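Long-range contact in N6 adenine specific DNA methylase (Encephalitozoon cuniculi, PDB 3Q87), which binds S-adenosylmethionine and, with its partner Trm112, methylates the translation termination factor eRF1: residues I26-G31 / V48-N53. Numbering follows the deposited sequence.
Sequences IVLDLG and VSTDLN. With SAM (S-adenosylmethionine), chain D.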
# COMPACT_ATOMS: atom_id res chain seq x y z
N ILE B 26 5.97 2.34 -7.79
CA ILE B 26 5.49 1.67 -6.59
C ILE B 26 4.10 2.24 -6.33
O ILE B 26 3.95 3.43 -6.12
CB ILE B 26 6.40 1.90 -5.36
CG1 ILE B 26 7.78 1.27 -5.60
CG2 ILE B 26 5.79 1.26 -4.11
CD1 ILE B 26 8.77 1.56 -4.45
N VAL B 27 3.08 1.39 -6.41
CA VAL B 27 1.70 1.87 -6.39
C VAL B 27 0.97 1.29 -5.19
O VAL B 27 1.07 0.10 -4.89
CB VAL B 27 0.91 1.44 -7.65
CG1 VAL B 27 -0.53 1.98 -7.62
CG2 VAL B 27 1.63 1.92 -8.90
N LEU B 28 0.25 2.16 -4.50
CA LEU B 28 -0.56 1.71 -3.39
C LEU B 28 -1.99 1.60 -3.88
O LEU B 28 -2.59 2.61 -4.26
CB LEU B 28 -0.50 2.73 -2.25
CG LEU B 28 -1.21 2.33 -0.95
CD1 LEU B 28 -0.40 1.29 -0.18
CD2 LEU B 28 -1.46 3.55 -0.07
N ASP B 29 -2.51 0.37 -3.91
CA ASP B 29 -3.93 0.14 -4.23
C ASP B 29 -4.69 0.20 -2.90
O ASP B 29 -4.76 -0.78 -2.16
CB ASP B 29 -4.12 -1.24 -4.88
CG ASP B 29 -5.59 -1.58 -5.14
OD1 ASP B 29 -6.47 -0.69 -5.02
OD2 ASP B 29 -5.88 -2.76 -5.47
N LEU B 30 -5.22 1.37 -2.60
CA LEU B 30 -5.89 1.62 -1.33
C LEU B 30 -7.35 1.18 -1.42
O LEU B 30 -8.04 1.55 -2.36
CB LEU B 30 -5.81 3.13 -1.05
CG LEU B 30 -6.29 3.68 0.29
CD1 LEU B 30 -5.52 3.06 1.41
CD2 LEU B 30 -6.13 5.20 0.30
N GLY B 31 -7.83 0.42 -0.43
CA GLY B 31 -9.16 -0.16 -0.52
C GLY B 31 -9.19 -1.20 -1.63
O GLY B 31 -10.05 -1.20 -2.51
N VAL B 48 1.52 -2.41 -3.46
CA VAL B 48 1.12 -2.73 -2.11
C VAL B 48 -0.39 -2.55 -2.04
O VAL B 48 -0.90 -1.54 -2.46
CB VAL B 48 1.81 -1.82 -1.08
CG1 VAL B 48 1.38 -2.20 0.35
CG2 VAL B 48 3.32 -1.95 -1.23
N SER B 49 -1.10 -3.55 -1.53
CA SER B 49 -2.55 -3.49 -1.51
C SER B 49 -3.09 -3.50 -0.08
O SER B 49 -2.72 -4.38 0.71
CB SER B 49 -3.12 -4.65 -2.32
OG SER B 49 -2.45 -4.73 -3.56
N THR B 50 -3.93 -2.53 0.24
CA THR B 50 -4.41 -2.37 1.61
C THR B 50 -5.92 -2.27 1.68
O THR B 50 -6.56 -1.82 0.74
CB THR B 50 -3.82 -1.11 2.31
OG1 THR B 50 -4.50 0.06 1.83
CG2 THR B 50 -2.32 -0.98 2.06
N ASP B 51 -6.49 -2.71 2.80
CA ASP B 51 -7.93 -2.58 3.04
C ASP B 51 -8.19 -2.66 4.54
O ASP B 51 -7.41 -3.23 5.29
CB ASP B 51 -8.72 -3.69 2.31
CG ASP B 51 -10.13 -3.26 1.96
OD1 ASP B 51 -10.42 -3.08 0.76
OD2 ASP B 51 -10.95 -3.05 2.88
N LEU B 52 -9.28 -2.03 4.96
CA LEU B 52 -9.74 -2.13 6.34
C LEU B 52 -10.43 -3.47 6.56
O LEU B 52 -10.48 -3.98 7.68
CB LEU B 52 -10.71 -0.98 6.64
CG LEU B 52 -11.13 -0.77 8.08
CD1 LEU B 52 -9.88 -0.46 8.92
CD2 LEU B 52 -12.13 0.38 8.16
N ASN B 53 -10.95 -4.04 5.48
CA ASN B 53 -11.78 -5.25 5.52
C ASN B 53 -10.97 -6.56 5.43
O ASN B 53 -10.50 -6.94 4.35
CB ASN B 53 -12.81 -5.17 4.38
CG ASN B 53 -13.72 -6.36 4.31
OD1 ASN B 53 -13.61 -7.29 5.10
ND2 ASN B 53 -14.64 -6.34 3.35
N SAM D . -10.89 -1.46 -5.07
CA SAM D . -12.19 -2.15 -5.04
C SAM D . -12.91 -1.91 -6.37
O SAM D . -13.79 -2.67 -6.78
OXT SAM D . -12.63 -0.94 -7.08
CB SAM D . -13.07 -1.82 -3.80
CG SAM D . -13.72 -0.43 -3.62
SD SAM D . -14.94 -0.22 -2.25
CE SAM D . -16.07 1.03 -2.91
C5' SAM D . -14.05 0.76 -1.02
C4' SAM D . -13.05 -0.14 -0.31
O4' SAM D . -12.37 0.61 0.69
C3' SAM D . -13.70 -1.33 0.38
O3' SAM D . -12.97 -2.49 0.04
C2' SAM D . -13.55 -1.04 1.86
O2' SAM D . -13.37 -2.19 2.65
C1' SAM D . -12.31 -0.18 1.87
N9 SAM D . -12.26 0.75 2.98
C8 SAM D . -13.29 1.36 3.66
N7 SAM D . -12.74 2.15 4.61
C5 SAM D . -11.38 2.05 4.52
C6 SAM D . -10.33 2.63 5.22
N6 SAM D . -10.59 3.49 6.20
N1 SAM D . -9.02 2.32 4.88
C2 SAM D . -8.74 1.44 3.86
N3 SAM D . -9.79 0.87 3.17
C4 SAM D . -11.07 1.17 3.50
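Asp29 and Ser49 pair side by side across two neighbouring parallel strands, 26-30 and 46-51. Val27 O accepts from Val48 N, and Asp29 N gives to Val48 O at 2.9 Å. Asp29 O takes Thr50 N in a nearly straight bond (171°). At the strand ends Gly31 N reaches Thr50 O at 2.8 Å, but the bond is weak. Side chains alternate between the faces. Asp29 and Ser49 share one, where both are hydrogen-bonded to Thr38 of helix 36-41. Leu28, Leu30, Val48 and Thr50 share the other. There Leu28 CD1 lies 3.7 Å from Thr50 CG2 and packs on Val48 CB, while Leu30 CD1 sits against Thr50 OG1.

Beyond CB of Asp51, CG is turned roughly anti to the backbone N (chi1 -152°), which brings the carboxylate to the ribose. CG lies 3.5 Å from both SAM O2' and SAM O3'. OD1 meets SAM O3' at 2.7 Å, accepts from Ser33 N and comes close to Gly31 C. OD2 takes SAM O2' at 2.6 Å and, on its anti side, Asn53 N at 2.8 Å, which closes an Asx turn. Four bonds hold the carboxylate. Gly31 O accepts a hydrogen bond from SAM N at 2.7 Å.

This is the beta-alpha-beta start of a Rossmann-like class I methyltransferase: a glycine turn after the first strand, and an acidic residue ending the second that grips both ribose hydroxyls.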